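Local coordinates for Slr1438 protein (Synechocystis sp., PDB 3K25) that is of uncharacterised function but probably binds carbohydrate and may act as a sugar isomerase of the aldose 1-epimerase type, at residues I175-P180 with D249-E254; R217-D222 with N226-V231. All coordinates share one frame; numbering follows the deposited sequence.

In the fold
Interaction 2 is a beta hairpin within one antiparallel sheet, and interaction 1 sets the edge strand of that sheet, 176-178, against strand 250-256 of a second sheet. Their centres lie about 7 Å apart, and the hairpin falls within the 68 residues that separate 175-180 from 249-254. The two contacts share a seam: strand 176-178 runs beside 217-222, with a probable hydrogen bond between Ile221 N and Thr176 O at 2.7 Å. Ile175 CD1 also reaches Asp222 CB at 3.4 Å. Phe167 of strand 157-168 touches Leu253 as well as Phe220, Ile229 and Val231, joining both contacts in the sandwich core of the mutarotase-type fold.

Interaction 1. Residues I175-P180 with D249-E254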
loop_
_atom_site.group_PDB
_atom_site.type_symbol
_atom_site.label_atom_id
_atom_site.label_comp_id
_atom_site.label_asym_id
_atom_site.label_seq_id
_atom_site.Cartn_x
_atom_site.Cartn_y
_atom_site.Cartn_z
ATOM N N ILE A 175 -21.404 2.869 5.047
ATOM C CA ILE A 175 -20.179 3.588 4.712
ATOM C C ILE A 175 -20.403 4.877 3.920
ATOM O O ILE A 175 -21.012 4.871 2.848
ATOM C CB ILE A 175 -19.200 2.684 3.905
ATOM C CG1 ILE A 175 -18.800 1.470 4.742
ATOM C CG2 ILE A 175 -17.948 3.468 3.520
ATOM C CD1 ILE A 175 -18.091 1.822 6.048
ATOM N N THR A 176 -19.900 5.979 4.465
ATOM C CA THR A 176 -19.983 7.283 3.818
ATOM C C THR A 176 -18.647 7.484 3.095
ATOM O O THR A 176 -17.588 7.365 3.713
ATOM C CB THR A 176 -20.163 8.410 4.863
ATOM O OG1 THR A 176 -21.454 8.300 5.471
ATOM C CG2 THR A 176 -20.022 9.774 4.215
ATOM N N LEU A 177 -18.691 7.768 1.793
ATOM C CA LEU A 177 -17.467 7.976 1.017
ATOM C C LEU A 177 -17.177 9.439 0.682
ATOM O O LEU A 177 -18.060 10.294 0.709
ATOM C CB LEU A 177 -17.502 7.164 -0.283
ATOM C CG LEU A 177 -17.154 5.678 -0.162
ATOM C CD1 LEU A 177 -17.026 5.055 -1.555
ATOM C CD2 LEU A 177 -15.844 5.530 0.606
ATOM N N ALA A 178 -15.919 9.712 0.359
ATOM C CA ALA A 178 -15.487 11.056 0.026
ATOM C C ALA A 178 -14.239 10.970 -0.836
ATOM O O ALA A 178 -13.119 11.202 -0.371
ATOM C CB ALA A 178 -15.204 11.846 1.298
ATOM N N ILE A 179 -14.454 10.622 -2.097
ATOM C CA ILE A 179 -13.385 10.503 -3.075
ATOM C C ILE A 179 -13.478 11.728 -3.991
ATOM O O ILE A 179 -14.531 12.005 -4.553
ATOM C CB ILE A 179 -13.573 9.222 -3.883
ATOM C CG1 ILE A 179 -13.705 8.039 -2.912
ATOM C CG2 ILE A 179 -12.419 9.044 -4.858
ATOM C CD1 ILE A 179 -14.157 6.733 -3.558
ATOM N N PRO A 180 -12.371 12.477 -4.144
ATOM C CA PRO A 180 -12.294 13.687 -4.977
ATOM C C PRO A 180 -12.124 13.451 -6.471
ATOM O O PRO A 180 -11.099 13.794 -7.060
ATOM C CB PRO A 180 -11.112 14.429 -4.378
ATOM C CG PRO A 180 -10.178 13.289 -4.054
ATOM C CD PRO A 180 -11.093 12.232 -3.450
ATOM N N ASP A 249 -14.236 -8.627 5.066
ATOM C CA ASP A 249 -14.480 -7.341 5.708
ATOM C C ASP A 249 -13.377 -6.281 5.645
ATOM O O ASP A 249 -12.775 -5.924 6.665
ATOM C CB ASP A 249 -14.884 -7.567 7.175
ATOM C CG ASP A 249 -16.196 -8.330 7.310
ATOM O OD1 ASP A 249 -17.215 -7.874 6.745
ATOM O OD2 ASP A 249 -16.213 -9.383 7.983
ATOM N N TYR A 250 -13.138 -5.757 4.446
ATOM C CA TYR A 250 -12.131 -4.720 4.257
ATOM C C TYR A 250 -12.466 -3.804 3.087
ATOM O O TYR A 250 -13.122 -4.208 2.124
ATOM C CB TYR A 250 -10.744 -5.340 4.028
ATOM C CG TYR A 250 -10.571 -6.125 2.735
ATOM C CD1 TYR A 250 -10.559 -7.519 2.740
ATOM C CD2 TYR A 250 -10.370 -5.468 1.518
ATOM C CE1 TYR A 250 -10.343 -8.243 1.566
ATOM C CE2 TYR A 250 -10.153 -6.182 0.335
ATOM C CZ TYR A 250 -10.136 -7.569 0.369
ATOM O OH TYR A 250 -9.876 -8.280 -0.781
ATOM N N LEU A 251 -12.008 -2.565 3.178
ATOM C CA LEU A 251 -12.226 -1.595 2.118
ATOM C C LEU A 251 -10.888 -0.919 1.846
ATOM O O LEU A 251 -10.330 -0.256 2.715
ATOM C CB LEU A 251 -13.263 -0.551 2.542
ATOM C CG LEU A 251 -13.563 0.564 1.537
ATOM C CD1 LEU A 251 -14.093 -0.030 0.251
ATOM C CD2 LEU A 251 -14.571 1.526 2.131
ATOM N N CYS A 252 -10.368 -1.104 0.639
ATOM C CA CYS A 252 -9.093 -0.507 0.268
ATOM C C CYS A 252 -9.281 0.862 -0.398
ATOM O O CYS A 252 -9.994 0.997 -1.384
ATOM C CB CYS A 252 -8.325 -1.443 -0.685
ATOM S SG CYS A 252 -7.954 -3.133 -0.062
ATOM N N LEU A 253 -8.656 1.879 0.172
ATOM C CA LEU A 253 -8.696 3.230 -0.369
ATOM C C LEU A 253 -7.205 3.443 -0.585
ATOM O O LEU A 253 -6.499 3.890 0.314
ATOM C CB LEU A 253 -9.244 4.203 0.674
ATOM C CG LEU A 253 -9.664 5.566 0.133
ATOM C CD1 LEU A 253 -10.624 5.359 -1.015
ATOM C CD2 LEU A 253 -10.321 6.393 1.229
ATOM N N GLU A 254 -6.734 3.110 -1.782
ATOM C CA GLU A 254 -5.311 3.153 -2.085
ATOM C C GLU A 254 -4.711 4.267 -2.950
ATOM O O GLU A 254 -5.172 4.541 -4.064
ATOM C CB GLU A 254 -4.907 1.802 -2.697
ATOM C CG GLU A 254 -5.936 0.700 -2.513
ATOM C CD GLU A 254 -5.717 -0.468 -3.455
ATOM O OE1 GLU A 254 -6.574 -1.386 -3.498
ATOM O OE2 GLU A 254 -4.684 -0.472 -4.154
#
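Ile175 and Leu251 bring the two backbones nearest to each other, yet their CA atoms remain 9.8 Å apart, a spacing spanned by side chains and too wide for main-chain pairing. Both side chains leave the backbone toward the opposite segment and overlap from opposing directions. In Leu251 CG stands anti to the backbone N (chi1 178°), which carries the isobutyl group across the gap; its CD2 meets the CG2 branch of Ile175 at 4.1 Å. The same CD2 is approached by Leu177 CD2 at 4.5 Å, so one methyl of Leu251 faces Ile175, just ahead of the edge strand, and Leu177 within it. Further along, Ile179 and Leu253 draw near more loosely, CG1 to CD1 at 4.5 Å. This is face-to-face packing of two beta sheets: strand 176-178 borders one, while strand 250-256 is held in the other between strands 157-168 and 239-245, where Leu251 also touches Leu242 and Leu253 touches Phe167. With aliphatic carbons alone meeting and just 146 Å² buried, the attraction probably comes from dispersion and the exclusion of water, with no directional bond between the segments to set the geometry.

Interaction 2. Residues R217-D222 with N226-V231; sequences RAHFID and NLKIEV
Phe220 holds its CG between its backbone N and carbonyl carbon (chi1 75°), and Ile229 turns CG1 anti to its own carbonyl carbon; these torsions set the two side chains alongside one another, with the same heading. Phe220 CE2 lies 3.5 Å from Ile229 CB, and Ile229 CD1 comes obliquely to the ring, next to CZ. Together with Ala218, Val231, Asp222 and Leu227 they form the inward face of the ladder, where Phe167 of strand 157-168 packs on Phe220, Ile229 and Val231. The backbones run antiparallel, at 166° and 4.4 Å between axes, with three hydrogen-bonded pairs: Ala218-Val231, Phe220-Ile229 and Asp222-Leu227. In the middle pair, Ile229 N donates to Phe220 O at 2.9 Å, nearly along the C=O axis, whereas Phe220 N returns a bond to Ile229 O from a tilted direction. At the turn of this beta hairpin Asn226 and Leu227 both face Asp222, a G1 beta bulge, with Asn226 in a left-handed conformation; the Asp222 carboxylate is drawn to Arg225 by a salt bridge. On the other face the non-hydrogen-bonded pairs place side chains close together. Ile221 CG1 packs against Lys228 CB at 3.4 Å. The Lys228 chain passes its CD over one face of the His219 imidazole, 4.3 Å above the plane and offset toward the rim, while His219 CB rests 3.5 Å from Glu230 CB. Arg217 presents NE to Glu230 OE2 in a weak salt-bridging hydrogen bond of 3.3 Å; the carboxylate oxygen lies at the edge of the guanidinium, though the two group planes are 49° apart.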
loop_
_atom_site.group_PDB
_atom_site.type_symbol
_atom_site.label_atom_id
_atom_site.label_comp_id
_atom_site.label_asym_id
_atom_site.label_seq_id
_atom_site.Cartn_x
_atom_site.Cartn_y
_atom_site.Cartn_z
ATOM N N ARG A 217 -6.275 14.152 -0.866
ATOM C CA ARG A 217 -6.822 13.367 0.231
ATOM C C ARG A 217 -8.122 12.679 -0.138
ATOM O O ARG A 217 -8.677 12.905 -1.203
ATOM C CB ARG A 217 -7.072 14.250 1.458
ATOM C CG ARG A 217 -8.103 15.363 1.253
ATOM C CD ARG A 217 -8.446 16.053 2.573
ATOM N NE ARG A 217 -7.252 16.377 3.354
ATOM C CZ ARG A 217 -6.325 17.271 3.005
ATOM N NH1 ARG A 217 -6.441 17.964 1.873
ATOM N NH2 ARG A 217 -5.260 17.454 3.782
ATOM N N ALA A 218 -8.601 11.848 0.782
ATOM C CA ALA A 218 -9.841 11.085 0.622
ATOM C C ALA A 218 -10.140 10.383 1.960
ATOM O O ALA A 218 -9.244 10.187 2.784
ATOM C CB ALA A 218 -9.681 10.059 -0.496
ATOM N N HIS A 219 -11.396 10.007 2.180
ATOM C CA HIS A 219 -11.749 9.343 3.427
ATOM C C HIS A 219 -13.093 8.659 3.328
ATOM O O HIS A 219 -13.761 8.726 2.299
ATOM C CB HIS A 219 -11.771 10.352 4.589
ATOM C CG HIS A 219 -12.974 11.248 4.606
ATOM N ND1 HIS A 219 -14.245 10.785 4.872
ATOM C CD2 HIS A 219 -13.097 12.581 4.398
ATOM C CE1 HIS A 219 -15.099 11.792 4.829
ATOM N NE2 HIS A 219 -14.428 12.894 4.544
ATOM N N PHE A 220 -13.469 7.973 4.399
ATOM C CA PHE A 220 -14.757 7.291 4.458
ATOM C C PHE A 220 -15.170 7.198 5.918
ATOM O O PHE A 220 -14.326 7.095 6.812
ATOM C CB PHE A 220 -14.690 5.903 3.810
ATOM C CG PHE A 220 -13.983 4.869 4.632
ATOM C CD1 PHE A 220 -14.668 4.156 5.621
ATOM C CD2 PHE A 220 -12.639 4.577 4.401
ATOM C CE1 PHE A 220 -14.025 3.158 6.366
ATOM C CE2 PHE A 220 -11.984 3.581 5.143
ATOM C CZ PHE A 220 -12.682 2.870 6.127
ATOM N N ILE A 221 -16.471 7.262 6.155
ATOM C CA ILE A 221 -16.984 7.221 7.513
ATOM C C ILE A 221 -17.899 6.027 7.731
ATOM O O ILE A 221 -18.863 5.824 6.990
ATOM C CB ILE A 221 -17.734 8.540 7.840
ATOM C CG1 ILE A 221 -16.842 9.731 7.466
ATOM C CG2 ILE A 221 -18.094 8.596 9.329
ATOM C CD1 ILE A 221 -17.478 11.087 7.679
ATOM N N ASP A 222 -17.569 5.226 8.738
ATOM C CA ASP A 222 -18.363 4.055 9.076
ATOM C C ASP A 222 -19.080 4.311 10.395
ATOM O O ASP A 222 -18.462 4.325 11.461
ATOM C CB ASP A 222 -17.477 2.814 9.195
ATOM C CG ASP A 222 -18.256 1.588 9.634
ATOM O OD1 ASP A 222 -19.395 1.403 9.149
ATOM O OD2 ASP A 222 -17.732 0.805 10.454
ATOM N N ASN A 226 -18.648 4.015 14.206
ATOM C CA ASN A 226 -18.635 5.425 14.572
ATOM C C ASN A 226 -17.257 6.082 14.461
ATOM O O ASN A 226 -16.759 6.666 15.425
ATOM C CB ASN A 226 -19.173 5.590 15.995
ATOM C CG ASN A 226 -19.274 7.041 16.414
ATOM O OD1 ASN A 226 -20.016 7.821 15.818
ATOM N ND2 ASN A 226 -18.523 7.414 17.442
ATOM N N LEU A 227 -16.645 5.995 13.283
ATOM C CA LEU A 227 -15.328 6.592 13.073
ATOM C C LEU A 227 -15.007 6.734 11.594
ATOM O O LEU A 227 -15.554 6.011 10.763
ATOM C CB LEU A 227 -14.244 5.737 13.737
ATOM C CG LEU A 227 -13.700 4.511 13.004
ATOM C CD1 LEU A 227 -12.759 3.763 13.930
ATOM C CD2 LEU A 227 -14.834 3.610 12.570
ATOM N N LYS A 228 -14.122 7.667 11.266
ATOM C CA LYS A 228 -13.737 7.855 9.876
ATOM C C LYS A 228 -12.251 7.604 9.672
ATOM O O LYS A 228 -11.425 7.867 10.553
ATOM C CB LYS A 228 -14.101 9.263 9.374
ATOM C CG LYS A 228 -13.136 10.377 9.752
ATOM C CD LYS A 228 -13.495 11.656 9.004
ATOM C CE LYS A 228 -12.630 12.845 9.433
ATOM N NZ LYS A 228 -13.078 14.143 8.828
ATOM N N ILE A 229 -11.931 7.087 8.494
ATOM C CA ILE A 229 -10.565 6.780 8.112
ATOM C C ILE A 229 -10.210 7.651 6.917
ATOM O O ILE A 229 -10.804 7.511 5.848
ATOM C CB ILE A 229 -10.445 5.303 7.724
ATOM C CG1 ILE A 229 -10.681 4.436 8.959
ATOM C CG2 ILE A 229 -9.098 5.034 7.100
ATOM C CD1 ILE A 229 -10.588 2.945 8.696
ATOM N N GLU A 230 -9.248 8.551 7.103
ATOM C CA GLU A 230 -8.826 9.457 6.036
ATOM C C GLU A 230 -7.423 9.200 5.485
ATOM O O GLU A 230 -6.464 9.021 6.240
ATOM C CB GLU A 230 -8.894 10.907 6.515
ATOM C CG GLU A 230 -8.283 11.896 5.531
ATOM C CD GLU A 230 -7.894 13.205 6.190
ATOM O OE1 GLU A 230 -7.152 13.162 7.201
ATOM O OE2 GLU A 230 -8.325 14.270 5.692
ATOM N N VAL A 231 -7.319 9.223 4.159
ATOM C CA VAL A 231 -6.057 9.007 3.467
ATOM C C VAL A 231 -5.556 10.296 2.815
ATOM O O VAL A 231 -6.228 10.860 1.948
ATOM C CB VAL A 231 -6.214 7.946 2.359
ATOM C CG1 VAL A 231 -4.868 7.635 1.756
ATOM C CG2 VAL A 231 -6.854 6.689 2.924
#